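PDB 6K5J: GH3 beta-N-acetylglucosaminidase from Paenibacillaceae, which hydrolyses terminal non-reducing beta-linked N-acetylglucosamine residues, probably from chitin-derived oligosaccharides and related glycans, as a family 3 glycoside hydrolase. Local coordinates for residues G109-H119 with R163-D174. Residues are numbered along the deposited sequence; the frame is centred on the assembly and turned at random.
Sequences GDAELAYEAAH and RLGTEAVRGFQD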
loop_
_atom_site.group_PDB
_atom_site.type_symbol
_atom_site.label_atom_id
_atom_site.label_comp_id
_atom_site.label_asym_id
_atom_site.label_seq_id
_atom_site.Cartn_x
_atom_site.Cartn_y
_atom_site.Cartn_z
ATOM N N GLY A 109 2.823 14.557 10.421
ATOM C CA GLY A 109 1.697 14.977 11.238
ATOM C C GLY A 109 0.724 15.939 10.594
ATOM O O GLY A 109 -0.154 16.460 11.293
ATOM N N ASP A 110 0.825 16.184 9.289
ATOM C CA ASP A 110 0.120 17.290 8.636
ATOM C C ASP A 110 -0.883 16.734 7.630
ATOM O O ASP A 110 -0.490 16.138 6.624
ATOM C CB ASP A 110 1.128 18.222 7.964
ATOM C CG ASP A 110 0.507 19.515 7.471
ATOM O OD1 ASP A 110 -0.725 19.564 7.270
ATOM O OD2 ASP A 110 1.260 20.494 7.278
ATOM N N ALA A 111 -2.179 16.944 7.888
ATOM C CA ALA A 111 -3.196 16.391 6.992
ATOM C C ALA A 111 -3.129 17.013 5.605
ATOM O O ALA A 111 -3.471 16.353 4.613
ATOM C CB ALA A 111 -4.593 16.574 7.588
ATOM N N GLU A 112 -2.701 18.277 5.514
ATOM C CA GLU A 112 -2.569 18.929 4.219
ATOM C C GLU A 112 -1.533 18.235 3.338
ATOM O O GLU A 112 -1.672 18.213 2.111
ATOM C CB GLU A 112 -2.198 20.402 4.421
ATOM C CG GLU A 112 -2.491 21.289 3.239
ATOM C CD GLU A 112 -2.421 22.766 3.588
ATOM O OE1 GLU A 112 -2.248 23.585 2.657
ATOM O OE2 GLU A 112 -2.538 23.108 4.788
ATOM N N LEU A 113 -0.491 17.664 3.935
ATOM C CA LEU A 113 0.508 16.986 3.121
ATOM C C LEU A 113 0.003 15.644 2.629
ATOM O O LEU A 113 0.410 15.193 1.552
ATOM C CB LEU A 113 1.797 16.792 3.908
ATOM C CG LEU A 113 2.333 18.068 4.554
ATOM C CD1 LEU A 113 3.603 17.761 5.352
ATOM C CD2 LEU A 113 2.577 19.142 3.507
ATOM N N ALA A 114 -0.862 14.986 3.402
ATOM C CA ALA A 114 -1.471 13.756 2.907
ATOM C C ALA A 114 -2.383 14.047 1.722
ATOM O O ALA A 114 -2.439 13.260 0.768
ATOM C CB ALA A 114 -2.233 13.050 4.031
ATOM N N TYR A 115 -3.097 15.177 1.754
ATOM C CA TYR A 115 -3.865 15.582 0.579
ATOM C C TYR A 115 -2.955 15.767 -0.629
ATOM O O TYR A 115 -3.239 15.258 -1.719
ATOM C CB TYR A 115 -4.646 16.879 0.840
ATOM C CG TYR A 115 -5.420 17.332 -0.388
ATOM C CD1 TYR A 115 -4.826 18.146 -1.354
ATOM C CD2 TYR A 115 -6.723 16.916 -0.602
ATOM C CE1 TYR A 115 -5.520 18.532 -2.494
ATOM C CE2 TYR A 115 -7.430 17.310 -1.734
ATOM C CZ TYR A 115 -6.825 18.116 -2.670
ATOM O OH TYR A 115 -7.531 18.498 -3.795
ATOM N N GLU A 116 -1.883 16.541 -0.469
ATOM C CA GLU A 116 -1.053 16.839 -1.628
ATOM C C GLU A 116 -0.374 15.583 -2.153
ATOM O O GLU A 116 -0.268 15.397 -3.368
ATOM C CB GLU A 116 -0.027 17.922 -1.298
ATOM C CG GLU A 116 -0.671 19.141 -0.684
ATOM C CD GLU A 116 0.268 20.299 -0.533
ATOM O OE1 GLU A 116 1.448 20.072 -0.181
ATOM O OE2 GLU A 116 -0.186 21.444 -0.757
ATOM N N ALA A 117 0.081 14.706 -1.253
ATOM C CA ALA A 117 0.680 13.448 -1.685
ATOM C C ALA A 117 -0.314 12.625 -2.498
ATOM O O ALA A 117 0.009 12.124 -3.584
ATOM C CB ALA A 117 1.169 12.679 -0.461
ATOM N N ALA A 118 -1.540 12.497 -1.995
ATOM C CA ALA A 118 -2.550 11.711 -2.692
ATOM C C ALA A 118 -2.962 12.374 -3.994
ATOM O O ALA A 118 -3.257 11.689 -4.984
ATOM C CB ALA A 118 -3.767 11.505 -1.788
ATOM N N HIS A 119 -3.002 13.708 -4.016
ATOM C CA HIS A 119 -3.401 14.392 -5.244
ATOM C C HIS A 119 -2.352 14.228 -6.340
ATOM O O HIS A 119 -2.695 14.115 -7.521
ATOM C CB HIS A 119 -3.668 15.871 -4.972
ATOM C CG HIS A 119 -4.313 16.578 -6.124
ATOM N ND1 HIS A 119 -5.640 16.399 -6.454
ATOM C CD2 HIS A 119 -3.818 17.460 -7.024
ATOM C CE1 HIS A 119 -5.937 17.148 -7.503
ATOM N NE2 HIS A 119 -4.849 17.798 -7.872
ATOM N N ARG A 163 -7.550 11.772 10.390
ATOM C CA ARG A 163 -7.270 13.130 9.935
ATOM C C ARG A 163 -6.505 13.116 8.615
ATOM O O ARG A 163 -6.844 13.847 7.675
ATOM C CB ARG A 163 -6.482 13.878 11.018
ATOM C CG ARG A 163 -6.166 15.321 10.678
ATOM C CD ARG A 163 -5.803 16.132 11.926
ATOM N NE ARG A 163 -5.019 15.361 12.891
ATOM C CZ ARG A 163 -3.693 15.277 12.869
ATOM N NH1 ARG A 163 -3.014 15.900 11.917
ATOM N NH2 ARG A 163 -3.052 14.572 13.790
ATOM N N LEU A 164 -5.481 12.274 8.520
ATOM C CA LEU A 164 -4.710 12.194 7.283
ATOM C C LEU A 164 -5.438 11.369 6.229
ATOM O O LEU A 164 -5.410 11.712 5.041
ATOM C CB LEU A 164 -3.330 11.585 7.557
ATOM C CG LEU A 164 -2.191 12.524 7.950
ATOM C CD1 LEU A 164 -2.587 13.443 9.098
ATOM C CD2 LEU A 164 -0.941 11.697 8.298
ATOM N N GLY A 165 -6.100 10.288 6.652
ATOM C CA GLY A 165 -6.726 9.388 5.694
ATOM C C GLY A 165 -7.864 10.016 4.915
ATOM O O GLY A 165 -8.007 9.763 3.718
ATOM N N THR A 166 -8.703 10.829 5.573
ATOM C CA THR A 166 -9.791 11.442 4.816
ATOM C C THR A 166 -9.269 12.475 3.836
ATOM O O THR A 166 -9.857 12.656 2.767
ATOM C CB THR A 166 -10.847 12.084 5.724
ATOM O OG1 THR A 166 -10.240 13.063 6.576
ATOM C CG2 THR A 166 -11.551 11.019 6.563
ATOM N N GLU A 167 -8.170 13.154 4.172
ATOM C CA GLU A 167 -7.569 14.074 3.214
ATOM C C GLU A 167 -6.943 13.331 2.041
ATOM O O GLU A 167 -6.953 13.842 0.915
ATOM C CB GLU A 167 -6.538 14.956 3.918
ATOM C CG GLU A 167 -7.200 16.138 4.661
ATOM C CD GLU A 167 -8.000 17.016 3.705
ATOM O OE1 GLU A 167 -7.372 17.832 3.003
ATOM O OE2 GLU A 167 -9.242 16.885 3.635
ATOM N N ALA A 168 -6.386 12.139 2.278
ATOM C CA ALA A 168 -5.888 11.339 1.160
ATOM C C ALA A 168 -7.025 10.939 0.230
ATOM O O ALA A 168 -6.883 11.006 -0.999
ATOM C CB ALA A 168 -5.144 10.101 1.671
ATOM N N VAL A 169 -8.151 10.503 0.798
ATOM C CA VAL A 169 -9.343 10.206 -0.005
ATOM C C VAL A 169 -9.706 11.399 -0.878
ATOM O O VAL A 169 -9.960 11.258 -2.083
ATOM C CB VAL A 169 -10.524 9.813 0.900
ATOM C CG1 VAL A 169 -11.819 9.771 0.076
ATOM C CG2 VAL A 169 -10.263 8.456 1.546
ATOM N N ARG A 170 -9.752 12.590 -0.276
ATOM C CA ARG A 170 -10.124 13.786 -1.033
ATOM C C ARG A 170 -9.112 14.098 -2.136
ATOM O O ARG A 170 -9.495 14.491 -3.243
ATOM C CB ARG A 170 -10.270 14.979 -0.087
ATOM C CG ARG A 170 -10.918 16.207 -0.727
ATOM C CD ARG A 170 -11.301 17.244 0.333
ATOM N NE ARG A 170 -10.125 17.870 0.927
ATOM C CZ ARG A 170 -9.496 18.918 0.408
ATOM N NH1 ARG A 170 -9.932 19.459 -0.727
ATOM N NH2 ARG A 170 -8.432 19.423 1.017
ATOM N N GLY A 171 -7.816 13.946 -1.851
ATOM C CA GLY A 171 -6.815 14.186 -2.885
ATOM C C GLY A 171 -6.935 13.231 -4.061
ATOM O O GLY A 171 -6.802 13.638 -5.220
ATOM N N PHE A 172 -7.177 11.942 -3.782
ATOM C CA PHE A 172 -7.406 10.985 -4.864
ATOM C C PHE A 172 -8.652 11.365 -5.663
ATOM O O PHE A 172 -8.616 11.435 -6.897
ATOM C CB PHE A 172 -7.572 9.560 -4.317
ATOM C CG PHE A 172 -6.303 8.937 -3.781
ATOM C CD1 PHE A 172 -5.107 9.017 -4.484
ATOM C CD2 PHE A 172 -6.324 8.244 -2.577
ATOM C CE1 PHE A 172 -3.959 8.432 -3.988
ATOM C CE2 PHE A 172 -5.167 7.665 -2.053
ATOM C CZ PHE A 172 -3.986 7.765 -2.760
ATOM N N GLN A 173 -9.769 11.602 -4.973
ATOM C CA GLN A 173 -11.029 11.789 -5.694
ATOM C C GLN A 173 -11.103 13.152 -6.377
ATOM O O GLN A 173 -11.710 13.265 -7.446
ATOM C CB GLN A 173 -12.209 11.543 -4.745
ATOM C CG GLN A 173 -12.298 10.042 -4.421
ATOM C CD GLN A 173 -13.339 9.640 -3.397
ATOM O OE1 GLN A 173 -13.489 8.450 -3.116
ATOM N NE2 GLN A 173 -14.058 10.606 -2.838
ATOM N N ASP A 174 -10.454 14.178 -5.811
ATOM C CA ASP A 174 -10.340 15.467 -6.495
ATOM C C ASP A 174 -9.628 15.323 -7.832
ATOM O O ASP A 174 -9.927 16.060 -8.779
ATOM C CB ASP A 174 -9.588 16.482 -5.622
ATOM C CG ASP A 174 -10.476 17.142 -4.586
ATOM O OD1 ASP A 174 -11.693 16.880 -4.587
ATOM O OD2 ASP A 174 -9.953 17.921 -3.758
HETATM O O HOH W 1 -3.218 18.191 10.309
#
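The chi1 of Tyr-115 (178°) sets CG opposite the backbone N, which lays its ring across helix 163-174. Arg-170 bends at chi3 and brings its guanidinium flat over one face of that ring, the two planes 19° apart. The CA of Gly-171 lies against the opposite face. The ring is thus a knob in a hole formed by Glu-167, Arg-170, Gly-171 and Asp-174. At the ring edge, Tyr-115 OH donates a very short hydrogen bond to Asp-174 OD2 (2.5 Å). Arg-170 is held flat by a side-on grip on Glu-167, NE to OE2, and NH2 to OE1 at 2.8 Å. An alanine in place of Tyr-115 is likely to leave the guanidinium without the ring it lies over and Asp-174 OD2 without the phenol donor.

Gly-171 allows close approach, since a side chain here would run into Tyr-115 O. Its own O accepts from His-119 ND1 (3.2 Å), on a lone pair in the carbonyl plane. Ala-118 CB sits over the centre of the Phe-172 ring, a CH-pi contact (3.8 Å to the centroid). At the other end, Arg-163 NH1 donates to Gly-109 O (3.0 Å), while its NE pairs with Glu-159.

The axes of the short segments 111-119 and 163-174 cross at -31° and come within 7.1 Å, within the TIM-barrel-like N-terminal domain. Val-169 packs on strand 178-184, and Leu-113 meets helix 359-372.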